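Local coordinates for histone-lysine N-methyltransferase, H3 lysine-9 specific SUVH6 (Arabidopsis thaliana, PDB 6A5K), which transfers methyl groups from S-adenosylmethionine to a lysine of the histone H3 tail and probably recognises non-CG DNA methylation through its SRA domain, at residues A[351-356]-A[367-372]; A[373-378]-A[483-488]; A[387-392]-A[438-443]; A[275-280]-A[383-388]; A[123-128]-A[216-221]. The protein carries 1 engineered substitution. All blocks are in the same frame, centred on the assembly; numbering follows the deposited sequence.

Contact 1: A[351-356]-A[367-372]; sequences IKLPLE and VRCLKS
E356 and R368 form a salt bridge across the two segments, with E356 OE2 2.7 Å from R368 NE. The oxygen offers its anti lone pair and lies close to the guanidinium plane, at the group's edge. A weak, more bent bond from R368 NH2 reaches the same E356 OE2 at 3.1 Å, so one oxygen takes both N-H groups while the carboxylate and guanidinium planes stay 43° apart. Pairing puts both residues on one sheet face, and with each CG between the backbone N and the carbonyl carbon (chi1 81° and 64°) the extended chains carry their charged ends together. R239 forms a second salt bridge to E356 OE2, and F358 makes a cation-pi contact with R368.

Backbone bonds follow the register of a beta hairpin, strands 355-359 and 365-369, inside a six-stranded mixed sheet that also takes in strands 257-259 and 491-494. E356 N to R368 O and R368 N to E356 O, each 2.9 Å, make an antiparallel hydrogen-bonded pair. The non-hydrogen-bonded pair L355-C369 follows, and L370 N to P354 O (2.9 Å) continues the pairing past the strand ends.

Apolar contacts gather at P354. Its CD meets C369 SG at 3.8 Å, while the bent chain of K371 crosses the ring with CE 3.8 Å from P354 CG. On the face bearing L355 and C369, L355 CD2 rests 4.1 Å from C369 CB.

Contact 2: A[373-378]-A[483-488]; sequences IPIGSF and QDNIPP
P374, which packs its CA against N485 OD1, has its carbonyl oxygen held by two donors of one residue. S377 OG (2.6 Å) and S377 N (3.1 Å) both reach P374 O from the same face of its plane, closing a type II turn. G376 takes the turn position whose backbone angles call for glycine.

The turn presents I375 N to the other segment, where N485 OD1 accepts it at 2.8 Å. The bond is nearly straight at hydrogen, yet the donor stands above the amide's carbonyl plane, 44° out of it. N485 CG lies anti to its carbonyl carbon (chi1 -69°), which brings the amide across to I375, and I375 CG2 touches the same oxygen at 3.5 Å. Replacing N485 by a leucine would probably leave I375 N without its acceptor and the turn less firmly tied to 483-488.

Beside this, I373 and I486 form a single antiparallel bridge, with I373 N to I486 O and I486 N to I373 O both 2.9 Å; their CB atoms meet at 4.0 Å. I375 CD1 reaches along to Q483 O, 3.4 Å away.

The contact joins two loops of the SET region, one leading from strand 365-369 to 378-381, the other from 477-482 to 491-494. L492 of strand 491-494 packs on both I373 and I486, while helix 5-29 lays H18 on I375 and N485 and binds D484 OD2 and Q483 O through R15.

Contact 3: A[387-392]-A[438-443]; sequences LEDSEA and GFTIDA
G438 meets the start of helix 389-394: its O accepts D389 N at 2.9 Å, a bond tilted from the carbonyl plane, while the D389 carboxylate lies against the G438 peptide. E388 holds the N-cap position just before that helix.

F439 pairs with E388 as a non-hydrogen-bonded antiparallel neighbour. Its CB lies near L387 O, and F439 CE2 touches E388 CG at 4.0 Å, the two side chains crossing obliquely.

T440 adds both backbone and side-chain bonds. T440 N to L387 O and L387 N to T440 O, both 2.9 Å, make the hydrogen-bonded pair. With OG1 anti to the carbonyl carbon (chi1 -68°), the hydroxyl donates to D389 OD1; the 2.5 Å between T440 OG1 and D389 OD1 is unusually short and its exact value doubtful. T440 CG2 faces A392 CB at 4.1 Å. With an alanine here instead of D389 the carboxylate is gone, and T440 OG1 would probably be left without this acceptor and the G438 peptide less covered. At the helix N-terminus that carboxylate is probably favoured by the helix dipole.

D442 sets its CB 3.8 Å from L387 CD1, while D442 OD2 is bonded by N398 ND2.

Strand 436-442 is the middle of a three-stranded antiparallel sheet in the SET region. Strand 385-388 flanks it and runs straight into helix 389-394, and strand 402-406 flanks its other edge, with L402 touching T440 and D442.

Contact 4: A[275-280]-A[383-388]; sequences KLIYPD and VGELLE
L386 packs tightly into 275-280, its CD2 3.6 Å from L276 CD2 and 4.1 Å from Y278 CE1. With chi1 at -92°, off a staggered value, and chi2 at -46°, L386 CD2 comes to lie against L276 and Y278. P279 crosses the same leucine at about a right angle, with CD 3.9 Å from L386 CB and P279 CG 3.3 Å from L386 O.

The backbones run nearly parallel here, their end-to-end directions 7° apart, and I277 supplies both bonds of a single bridge. I277 N reaches G384 O at 3.2 Å and I277 O accepts L386 N at 2.8 Å. G384 N is buried by the contact with no partner in the model.

The looser side lies at E385 and K275. E385 runs alongside I277, with CG 3.9 Å from I277 CD1, and its carboxylate makes long, weak ion pairs with K446 and R395. Exposed K275 points away and adds its O, 3.5 Å from V383 CG1.

The contact lays a pre-SET segment along strand 385-388 of the SET region. Strand 436-442 pairs with that strand and packs I441 on L386, while H477 of strand 477-482 touches L276 and Y278.

Contact 5: A[123-128]-A[216-221]; sequences NSDVLT and QLRRIP
The R218 guanidinium has V126 CG2 over one face, offset toward the rim and 3.5 Å from R218 NH1. At its edge D125 OD2 forms a salt bridge to R218 NH1 at 3.1 Å. The carboxylate and guanidinium planes stand 62° apart, and the oxygen is met on its syn side, out of the carboxylate plane. A bend at chi3 (-59°) folds the arginine back alongside D125. Water 1 donates to D125 OD1 at 2.7 Å and is held weakly by R218 NH1; R218 NE has its own salt bridge to E199.

Strands 126-130 and 211-219 are antiparallel neighbours in the mixed sheet of the SRA domain, and 211-219 pairs on with 190-205. L127 and L217 form the hydrogen-bonded pair: L127 N to L217 O is 2.9 Å, L217 N to L127 O 2.8 Å. Just before strand 126-130 begins, D125 O accepts R219 N at 2.7 Å, at the type I turn N123-V126.

The two sheet faces differ. L127 CD2 lies 3.8 Å from L217 CD1, the leucines side by side, whereas V126 CG1 lies 4.0 Å from Q216 CG on the face that carries R218. R219 packs its CB on D125, then extends away to P224 O.

Contacts 1 and 2 are consecutive along the chain, centres 10 Å apart, and touch where S372 CB meets I486 O at 3.3 Å. Contacts 3 and 4 both use strand 385-388 and share L387 and E388, with centres 8 Å apart and a probable hydrogen bond from D442 N to E385 O (2.9 Å). Contact 1 approaches the bound S-adenosylmethionine most closely: the V367 side chain is about 7 Å from it, that of D442 in contact 3 about 10 Å. Contact 3 is nested in the loop closed by contact 2, and contact 4 crosses contact 2. Contact 5, in the SRA domain, has its centre about 54 Å from contact 3 and 28 Å from contact 2.

Contact 1: A[351-356]-A[367-372]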
# COMPACT_ATOMS: atom_id res chain seq x y z
N ILE A 351 16.05 1.15 2.36
CA ILE A 351 14.82 1.64 2.98
C ILE A 351 14.67 3.15 2.83
O ILE A 351 15.61 3.90 3.08
CB ILE A 351 14.78 1.26 4.48
CG1 ILE A 351 14.85 -0.26 4.64
CG2 ILE A 351 13.54 1.82 5.15
CD1 ILE A 351 14.99 -0.71 6.07
N LYS A 352 13.48 3.59 2.41
CA LYS A 352 13.19 5.02 2.29
C LYS A 352 12.05 5.43 3.23
O LYS A 352 11.91 6.61 3.57
CB LYS A 352 12.82 5.39 0.85
CG LYS A 352 13.95 5.24 -0.16
CD LYS A 352 15.17 6.04 0.26
CE LYS A 352 16.37 5.71 -0.61
NZ LYS A 352 17.57 6.49 -0.20
N LEU A 353 11.25 4.46 3.64
CA LEU A 353 10.08 4.72 4.49
C LEU A 353 10.43 4.70 5.98
O LEU A 353 11.33 3.98 6.40
CB LEU A 353 8.99 3.70 4.21
CG LEU A 353 8.43 3.70 2.79
CD1 LEU A 353 7.60 2.43 2.54
CD2 LEU A 353 7.61 4.95 2.58
N PRO A 354 9.70 5.50 6.78
CA PRO A 354 9.90 5.49 8.24
C PRO A 354 9.22 4.29 8.90
O PRO A 354 8.02 4.34 9.20
CB PRO A 354 9.26 6.81 8.68
CG PRO A 354 8.21 7.08 7.67
CD PRO A 354 8.71 6.51 6.36
N LEU A 355 9.98 3.22 9.12
CA LEU A 355 9.43 2.01 9.72
C LEU A 355 9.61 2.00 11.24
O LEU A 355 10.52 2.65 11.78
CB LEU A 355 10.08 0.77 9.12
CG LEU A 355 10.03 0.64 7.60
CD1 LEU A 355 10.71 -0.65 7.15
CD2 LEU A 355 8.59 0.68 7.10
N GLU A 356 8.74 1.26 11.91
CA GLU A 356 8.91 0.98 13.33
C GLU A 356 8.34 -0.40 13.64
O GLU A 356 7.46 -0.89 12.92
CB GLU A 356 8.24 2.06 14.19
CG GLU A 356 6.74 1.90 14.37
CD GLU A 356 6.14 3.00 15.23
OE1 GLU A 356 6.88 3.93 15.63
OE2 GLU A 356 4.92 2.94 15.52
N VAL A 367 5.46 -5.04 12.24
CA VAL A 367 6.06 -3.87 11.58
C VAL A 367 4.99 -2.94 11.04
O VAL A 367 4.01 -3.40 10.45
CB VAL A 367 7.00 -4.29 10.41
CG1 VAL A 367 7.56 -3.06 9.71
CG2 VAL A 367 8.13 -5.19 10.91
N ARG A 368 5.15 -1.64 11.25
CA ARG A 368 4.28 -0.66 10.59
C ARG A 368 5.08 0.56 10.15
O ARG A 368 6.27 0.69 10.49
CB ARG A 368 3.13 -0.23 11.52
CG ARG A 368 3.59 0.50 12.79
CD ARG A 368 2.44 0.71 13.77
NE ARG A 368 2.90 1.27 15.04
CZ ARG A 368 2.21 1.21 16.18
NH1 ARG A 368 1.03 0.61 16.20
NH2 ARG A 368 2.71 1.74 17.29
N CYS A 369 4.44 1.44 9.40
CA CYS A 369 5.08 2.64 8.88
C CYS A 369 4.41 3.90 9.45
O CYS A 369 3.19 3.93 9.60
CB CYS A 369 5.03 2.66 7.36
SG CYS A 369 5.85 4.07 6.59
N LEU A 370 5.20 4.92 9.76
CA LEU A 370 4.66 6.14 10.35
C LEU A 370 3.88 6.99 9.34
O LEU A 370 3.12 7.87 9.73
CB LEU A 370 5.78 6.99 10.97
CG LEU A 370 6.41 6.47 12.26
CD1 LEU A 370 7.46 7.45 12.78
CD2 LEU A 370 5.35 6.22 13.31
N LYS A 371 4.07 6.73 8.06
CA LYS A 371 3.23 7.40 7.07
C LYS A 371 2.58 6.42 6.10
O LYS A 371 2.85 5.22 6.14
CB LYS A 371 4.04 8.44 6.29
CG LYS A 371 5.04 7.87 5.31
CD LYS A 371 6.00 8.94 4.82
CE LYS A 371 6.37 9.91 5.93
NZ LYS A 371 7.31 10.97 5.46
N SER A 372 1.69 6.94 5.26
CA SER A 372 1.02 6.10 4.28
C SER A 372 2.01 5.61 3.24
O SER A 372 3.03 6.25 2.98
CB SER A 372 -0.14 6.85 3.63
OG SER A 372 0.31 7.97 2.90

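Contact 2: A[373-378]-A[483-488]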
# COMPACT_ATOMS: atom_id res chain seq x y z
N ILE A 373 1.72 4.45 2.66
CA ILE A 373 2.61 3.85 1.68
C ILE A 373 1.91 3.70 0.33
O ILE A 373 0.91 3.00 0.23
CB ILE A 373 3.11 2.47 2.15
CG1 ILE A 373 3.93 2.61 3.44
CG2 ILE A 373 3.96 1.81 1.06
CD1 ILE A 373 4.22 1.28 4.11
N PRO A 374 2.42 4.39 -0.70
CA PRO A 374 1.82 4.28 -2.04
C PRO A 374 1.93 2.86 -2.59
O PRO A 374 2.95 2.19 -2.38
CB PRO A 374 2.66 5.25 -2.89
CG PRO A 374 3.29 6.20 -1.90
CD PRO A 374 3.53 5.36 -0.66
N ILE A 375 0.89 2.40 -3.27
CA ILE A 375 0.91 1.07 -3.87
C ILE A 375 2.13 0.90 -4.80
O ILE A 375 2.52 1.82 -5.52
CB ILE A 375 -0.40 0.78 -4.64
CG1 ILE A 375 -0.46 -0.69 -5.09
CG2 ILE A 375 -0.59 1.76 -5.81
CD1 ILE A 375 -1.85 -1.13 -5.49
N GLY A 376 2.77 -0.27 -4.73
CA GLY A 376 3.96 -0.52 -5.53
C GLY A 376 5.25 -0.02 -4.91
O GLY A 376 6.32 -0.14 -5.51
N SER A 377 5.18 0.53 -3.70
CA SER A 377 6.41 1.01 -3.04
C SER A 377 7.25 -0.14 -2.50
O SER A 377 6.72 -1.11 -1.97
CB SER A 377 6.08 1.97 -1.90
OG SER A 377 5.40 3.11 -2.36
N PHE A 378 8.57 0.01 -2.62
CA PHE A 378 9.51 -0.86 -1.93
C PHE A 378 9.48 -0.60 -0.43
O PHE A 378 9.46 0.55 0.01
CB PHE A 378 10.93 -0.65 -2.48
CG PHE A 378 12.01 -1.35 -1.69
CD1 PHE A 378 12.04 -2.73 -1.59
CD2 PHE A 378 13.01 -0.62 -1.06
CE1 PHE A 378 13.03 -3.37 -0.87
CE2 PHE A 378 14.01 -1.25 -0.34
CZ PHE A 378 14.02 -2.63 -0.25
N GLN A 483 1.12 -3.92 -2.00
CA GLN A 483 0.11 -4.18 -3.02
C GLN A 483 -1.23 -3.48 -2.72
O GLN A 483 -2.25 -3.79 -3.33
CB GLN A 483 -0.11 -5.70 -3.21
CG GLN A 483 -0.58 -6.48 -1.98
CD GLN A 483 -0.94 -7.92 -2.34
OE1 GLN A 483 -0.61 -8.40 -3.42
NE2 GLN A 483 -1.63 -8.60 -1.43
N ASP A 484 -1.20 -2.54 -1.78
CA ASP A 484 -2.28 -1.59 -1.55
C ASP A 484 -1.69 -0.20 -1.38
O ASP A 484 -0.49 -0.06 -1.15
CB ASP A 484 -3.08 -1.91 -0.28
CG ASP A 484 -3.62 -3.32 -0.26
OD1 ASP A 484 -3.43 -3.99 0.78
OD2 ASP A 484 -4.26 -3.74 -1.25
N ASN A 485 -2.53 0.82 -1.46
CA ASN A 485 -2.22 2.10 -0.83
C ASN A 485 -2.46 1.92 0.67
O ASN A 485 -3.61 1.84 1.10
CB ASN A 485 -3.07 3.23 -1.40
CG ASN A 485 -2.70 3.57 -2.83
OD1 ASN A 485 -1.54 3.88 -3.13
ND2 ASN A 485 -3.68 3.51 -3.72
N ILE A 486 -1.39 1.84 1.45
CA ILE A 486 -1.52 1.47 2.86
C ILE A 486 -1.68 2.70 3.75
O ILE A 486 -0.90 3.65 3.63
CB ILE A 486 -0.30 0.65 3.32
CG1 ILE A 486 -0.05 -0.53 2.37
CG2 ILE A 486 -0.51 0.15 4.75
CD1 ILE A 486 1.22 -1.35 2.72
N PRO A 487 -2.69 2.70 4.63
CA PRO A 487 -2.86 3.80 5.59
C PRO A 487 -1.68 3.86 6.55
O PRO A 487 -1.05 2.83 6.77
CB PRO A 487 -4.15 3.42 6.35
CG PRO A 487 -4.84 2.42 5.46
CD PRO A 487 -3.74 1.68 4.76
N PRO A 488 -1.39 5.04 7.11
CA PRO A 488 -0.32 5.10 8.11
C PRO A 488 -0.64 4.21 9.30
O PRO A 488 -1.81 4.08 9.67
CB PRO A 488 -0.27 6.58 8.50
CG PRO A 488 -1.61 7.12 8.14
CD PRO A 488 -2.07 6.34 6.94

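Contact 3: A[387-392]-A[438-443]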
# COMPACT_ATOMS: atom_id res chain seq x y z
N LEU A 387 21.66 -19.56 3.75
CA LEU A 387 22.02 -20.94 4.09
C LEU A 387 21.41 -21.93 3.10
O LEU A 387 20.31 -21.71 2.61
CB LEU A 387 21.54 -21.30 5.50
CG LEU A 387 22.07 -20.54 6.72
CD1 LEU A 387 21.38 -21.04 7.98
CD2 LEU A 387 23.59 -20.68 6.84
N GLU A 388 22.11 -23.03 2.83
CA GLU A 388 21.46 -24.19 2.22
C GLU A 388 20.29 -24.59 3.10
O GLU A 388 20.39 -24.50 4.32
CB GLU A 388 22.44 -25.37 2.08
CG GLU A 388 23.71 -25.06 1.32
CD GLU A 388 24.67 -26.24 1.30
OE1 GLU A 388 25.08 -26.64 0.19
OE2 GLU A 388 24.99 -26.77 2.38
N ASP A 389 19.19 -25.03 2.48
CA ASP A 389 18.01 -25.46 3.24
C ASP A 389 18.36 -26.45 4.34
O ASP A 389 17.88 -26.32 5.47
CB ASP A 389 16.96 -26.08 2.31
CG ASP A 389 16.24 -25.04 1.46
OD1 ASP A 389 16.34 -23.83 1.75
OD2 ASP A 389 15.56 -25.45 0.49
N SER A 390 19.20 -27.43 4.03
CA SER A 390 19.56 -28.47 5.00
C SER A 390 20.30 -27.89 6.21
O SER A 390 20.11 -28.33 7.34
CB SER A 390 20.42 -29.55 4.33
OG SER A 390 21.68 -29.03 3.95
N GLU A 391 21.14 -26.89 5.96
CA GLU A 391 21.84 -26.22 7.04
C GLU A 391 20.89 -25.41 7.93
O GLU A 391 21.01 -25.44 9.16
CB GLU A 391 22.93 -25.31 6.48
CG GLU A 391 23.81 -24.68 7.56
CD GLU A 391 24.49 -25.73 8.43
OE1 GLU A 391 24.90 -26.78 7.89
OE2 GLU A 391 24.62 -25.50 9.65
N ALA A 392 19.96 -24.67 7.32
CA ALA A 392 18.98 -23.91 8.10
C ALA A 392 18.13 -24.85 8.93
O ALA A 392 17.80 -24.55 10.09
CB ALA A 392 18.09 -23.06 7.18
N GLY A 438 17.23 -23.90 -3.52
CA GLY A 438 17.64 -24.74 -2.41
C GLY A 438 18.16 -23.93 -1.24
O GLY A 438 18.88 -24.46 -0.39
N PHE A 439 17.80 -22.65 -1.20
CA PHE A 439 18.34 -21.78 -0.16
C PHE A 439 17.30 -21.05 0.68
O PHE A 439 16.17 -20.83 0.24
CB PHE A 439 19.29 -20.76 -0.79
CG PHE A 439 20.53 -21.39 -1.39
CD1 PHE A 439 20.49 -21.95 -2.65
CD2 PHE A 439 21.71 -21.44 -0.67
CE1 PHE A 439 21.62 -22.54 -3.20
CE2 PHE A 439 22.84 -22.03 -1.21
CZ PHE A 439 22.79 -22.58 -2.47
N THR A 440 17.72 -20.67 1.88
CA THR A 440 16.85 -20.06 2.89
C THR A 440 17.61 -18.92 3.56
O THR A 440 18.83 -18.99 3.72
CB THR A 440 16.40 -21.11 3.94
OG1 THR A 440 15.53 -22.07 3.32
CG2 THR A 440 15.68 -20.46 5.14
N ILE A 441 16.90 -17.87 3.94
CA ILE A 441 17.50 -16.79 4.70
C ILE A 441 17.15 -16.95 6.18
O ILE A 441 15.97 -16.99 6.55
CB ILE A 441 17.03 -15.40 4.21
CG1 ILE A 441 17.28 -15.24 2.71
CG2 ILE A 441 17.74 -14.31 4.98
CD1 ILE A 441 16.41 -14.18 2.07
N ASP A 442 18.18 -17.07 7.01
CA ASP A 442 18.02 -17.24 8.45
C ASP A 442 18.26 -15.91 9.13
O ASP A 442 19.39 -15.43 9.19
CB ASP A 442 19.00 -18.31 8.97
CG ASP A 442 18.88 -18.56 10.47
OD1 ASP A 442 18.16 -17.83 11.17
OD2 ASP A 442 19.51 -19.52 10.96
N ALA A 443 17.20 -15.31 9.66
CA ALA A 443 17.31 -14.02 10.33
C ALA A 443 17.15 -14.11 11.85
O ALA A 443 16.87 -13.11 12.51
CB ALA A 443 16.27 -13.04 9.76

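Contact 4: A[275-280]-A[383-388]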
# COMPACT_ATOMS: atom_id res chain seq x y z
N LYS A 275 23.28 -5.99 5.98
CA LYS A 275 23.93 -6.70 4.88
C LYS A 275 23.71 -8.21 4.93
O LYS A 275 23.78 -8.82 5.99
CB LYS A 275 25.43 -6.39 4.86
CG LYS A 275 25.75 -4.92 4.67
CD LYS A 275 26.54 -4.68 3.39
CE LYS A 275 27.98 -4.27 3.70
NZ LYS A 275 28.56 -3.43 2.62
N LEU A 276 23.46 -8.79 3.77
CA LEU A 276 23.33 -10.24 3.67
C LEU A 276 24.64 -10.92 4.04
O LEU A 276 25.73 -10.42 3.73
CB LEU A 276 22.91 -10.65 2.26
CG LEU A 276 21.45 -10.42 1.89
CD1 LEU A 276 21.24 -10.68 0.40
CD2 LEU A 276 20.55 -11.31 2.73
N ILE A 277 24.54 -12.05 4.72
CA ILE A 277 25.71 -12.85 5.03
C ILE A 277 25.74 -14.07 4.12
O ILE A 277 24.86 -14.93 4.19
CB ILE A 277 25.74 -13.27 6.50
CG1 ILE A 277 25.65 -12.02 7.39
CG2 ILE A 277 26.99 -14.10 6.82
CD1 ILE A 277 25.36 -12.32 8.83
N TYR A 278 26.75 -14.12 3.26
CA TYR A 278 26.89 -15.20 2.29
C TYR A 278 27.80 -16.29 2.82
O TYR A 278 28.75 -16.01 3.56
CB TYR A 278 27.45 -14.67 0.97
CG TYR A 278 26.51 -13.79 0.16
CD1 TYR A 278 25.57 -14.35 -0.69
CD2 TYR A 278 26.60 -12.41 0.24
CE1 TYR A 278 24.72 -13.54 -1.43
CE2 TYR A 278 25.75 -11.60 -0.50
CZ TYR A 278 24.81 -12.17 -1.33
OH TYR A 278 23.97 -11.37 -2.07
N PRO A 279 27.53 -17.55 2.45
CA PRO A 279 28.60 -18.53 2.58
C PRO A 279 29.72 -18.14 1.63
O PRO A 279 29.47 -17.39 0.68
CB PRO A 279 27.94 -19.86 2.18
CG PRO A 279 26.46 -19.60 2.26
CD PRO A 279 26.28 -18.15 1.93
N ASP A 280 30.93 -18.63 1.86
CA ASP A 280 32.06 -18.20 1.05
C ASP A 280 31.98 -18.72 -0.39
O ASP A 280 32.36 -18.02 -1.33
CB ASP A 280 33.37 -18.64 1.70
CG ASP A 280 33.52 -18.10 3.11
OD1 ASP A 280 33.17 -16.92 3.33
OD2 ASP A 280 33.98 -18.85 4.00
N VAL A 383 16.64 -9.51 5.27
CA VAL A 383 18.08 -9.69 5.43
C VAL A 383 18.40 -10.67 6.55
O VAL A 383 17.77 -10.64 7.61
CB VAL A 383 18.78 -8.34 5.71
CG1 VAL A 383 20.25 -8.54 6.06
CG2 VAL A 383 18.65 -7.41 4.51
N GLY A 384 19.37 -11.55 6.30
CA GLY A 384 19.83 -12.52 7.28
C GLY A 384 21.00 -13.29 6.70
O GLY A 384 21.65 -12.82 5.77
N GLU A 385 21.28 -14.47 7.24
CA GLU A 385 22.35 -15.31 6.71
C GLU A 385 21.79 -16.25 5.64
O GLU A 385 20.82 -16.96 5.90
CB GLU A 385 23.01 -16.15 7.81
CG GLU A 385 23.16 -15.47 9.16
CD GLU A 385 23.79 -16.39 10.20
OE1 GLU A 385 24.76 -17.11 9.86
OE2 GLU A 385 23.31 -16.40 11.36
N LEU A 386 22.39 -16.24 4.45
CA LEU A 386 22.05 -17.19 3.40
C LEU A 386 22.55 -18.58 3.76
O LEU A 386 23.74 -18.77 4.02
CB LEU A 386 22.65 -16.78 2.05
CG LEU A 386 21.87 -15.91 1.06
CD1 LEU A 386 20.44 -16.41 0.92
CD2 LEU A 386 21.91 -14.44 1.46
N LEU A 387 21.66 -19.56 3.75
CA LEU A 387 22.02 -20.94 4.09
C LEU A 387 21.41 -21.93 3.10
O LEU A 387 20.31 -21.71 2.61
CB LEU A 387 21.54 -21.30 5.50
CG LEU A 387 22.07 -20.54 6.72
CD1 LEU A 387 21.38 -21.04 7.98
CD2 LEU A 387 23.59 -20.68 6.84
N GLU A 388 22.11 -23.03 2.83
CA GLU A 388 21.46 -24.19 2.22
C GLU A 388 20.29 -24.59 3.10
O GLU A 388 20.39 -24.50 4.32
CB GLU A 388 22.44 -25.37 2.08
CG GLU A 388 23.71 -25.06 1.32
CD GLU A 388 24.67 -26.24 1.30
OE1 GLU A 388 25.08 -26.64 0.19
OE2 GLU A 388 24.99 -26.77 2.38

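Contact 5: A[123-128]-A[216-221]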
# COMPACT_ATOMS: atom_id res chain seq x y z
N ASN A 123 -11.50 18.85 19.54
CA ASN A 123 -12.57 19.11 18.57
C ASN A 123 -12.49 18.20 17.34
O ASN A 123 -13.13 18.47 16.33
CB ASN A 123 -12.53 20.57 18.12
CG ASN A 123 -12.96 21.53 19.21
OD1 ASN A 123 -12.98 21.18 20.39
ND2 ASN A 123 -13.31 22.75 18.82
N SER A 124 -11.71 17.13 17.44
CA SER A 124 -11.38 16.30 16.27
C SER A 124 -12.59 15.60 15.64
O SER A 124 -12.51 15.16 14.49
CB SER A 124 -10.32 15.26 16.65
OG SER A 124 -10.84 14.27 17.53
N ASP A 125 -13.71 15.52 16.36
CA ASP A 125 -14.91 14.92 15.79
C ASP A 125 -15.74 15.92 14.99
O ASP A 125 -16.71 15.55 14.33
CB ASP A 125 -15.78 14.30 16.89
CG ASP A 125 -16.16 15.30 17.97
OD1 ASP A 125 -15.33 16.19 18.27
OD2 ASP A 125 -17.28 15.19 18.51
N VAL A 126 -15.34 17.19 15.03
CA VAL A 126 -16.09 18.26 14.36
C VAL A 126 -15.41 18.71 13.06
O VAL A 126 -14.19 18.84 12.98
CB VAL A 126 -16.26 19.48 15.30
CG1 VAL A 126 -17.05 20.58 14.61
CG2 VAL A 126 -16.95 19.06 16.59
N LEU A 127 -16.23 18.94 12.04
CA LEU A 127 -15.74 19.29 10.71
C LEU A 127 -16.62 20.41 10.13
O LEU A 127 -17.84 20.33 10.22
CB LEU A 127 -15.75 18.05 9.81
CG LEU A 127 -15.42 18.09 8.32
CD1 LEU A 127 -14.82 16.75 7.91
CD2 LEU A 127 -16.64 18.39 7.48
N THR A 128 -16.01 21.45 9.58
CA THR A 128 -16.79 22.45 8.85
C THR A 128 -16.54 22.30 7.36
O THR A 128 -15.40 22.24 6.91
CB THR A 128 -16.44 23.89 9.28
OG1 THR A 128 -15.15 24.24 8.78
CG2 THR A 128 -16.46 24.03 10.79
N GLN A 216 -21.80 22.31 9.51
CA GLN A 216 -21.02 21.69 10.57
C GLN A 216 -21.44 20.24 10.73
O GLN A 216 -22.61 19.94 10.91
CB GLN A 216 -21.18 22.44 11.90
CG GLN A 216 -20.54 21.72 13.08
CD GLN A 216 -20.60 22.53 14.35
OE1 GLN A 216 -19.99 23.59 14.44
NE2 GLN A 216 -21.33 22.04 15.34
N LEU A 217 -20.46 19.33 10.67
CA LEU A 217 -20.71 17.91 10.86
C LEU A 217 -19.96 17.41 12.09
O LEU A 217 -18.90 17.93 12.43
CB LEU A 217 -20.28 17.10 9.63
CG LEU A 217 -20.98 17.36 8.30
CD1 LEU A 217 -20.42 18.59 7.60
CD2 LEU A 217 -20.90 16.14 7.38
N ARG A 218 -20.53 16.41 12.76
CA ARG A 218 -19.89 15.81 13.92
C ARG A 218 -19.83 14.29 13.76
O ARG A 218 -20.83 13.65 13.40
CB ARG A 218 -20.61 16.19 15.22
CG ARG A 218 -19.93 15.66 16.47
CD ARG A 218 -20.71 16.02 17.74
NE ARG A 218 -20.89 17.46 17.89
CZ ARG A 218 -20.05 18.25 18.55
NH1 ARG A 218 -18.97 17.74 19.13
NH2 ARG A 218 -20.29 19.55 18.64
N ARG A 219 -18.67 13.73 14.03
CA ARG A 219 -18.43 12.31 13.84
C ARG A 219 -19.28 11.47 14.79
O ARG A 219 -19.38 11.76 15.98
CB ARG A 219 -16.95 12.00 14.04
CG ARG A 219 -16.50 10.70 13.39
CD ARG A 219 -14.98 10.65 13.36
NE ARG A 219 -14.48 9.52 12.59
CZ ARG A 219 -13.89 8.45 13.12
NH1 ARG A 219 -13.74 8.35 14.43
NH2 ARG A 219 -13.45 7.48 12.33
N ILE A 220 -19.90 10.43 14.25
CA ILE A 220 -20.71 9.52 15.06
C ILE A 220 -19.82 8.70 15.99
O ILE A 220 -18.88 8.07 15.54
CB ILE A 220 -21.56 8.59 14.16
CG1 ILE A 220 -22.61 9.41 13.40
CG2 ILE A 220 -22.22 7.49 14.99
CD1 ILE A 220 -23.27 8.64 12.29
N PRO A 221 -20.12 8.73 17.30
CA PRO A 221 -19.33 8.01 18.30
C PRO A 221 -19.26 6.52 18.03
O PRO A 221 -20.15 5.97 17.38
CB PRO A 221 -20.09 8.28 19.61
CG PRO A 221 -20.83 9.55 19.36
CD PRO A 221 -21.20 9.52 17.91
O HOH W 1 -15.73 18.23 19.93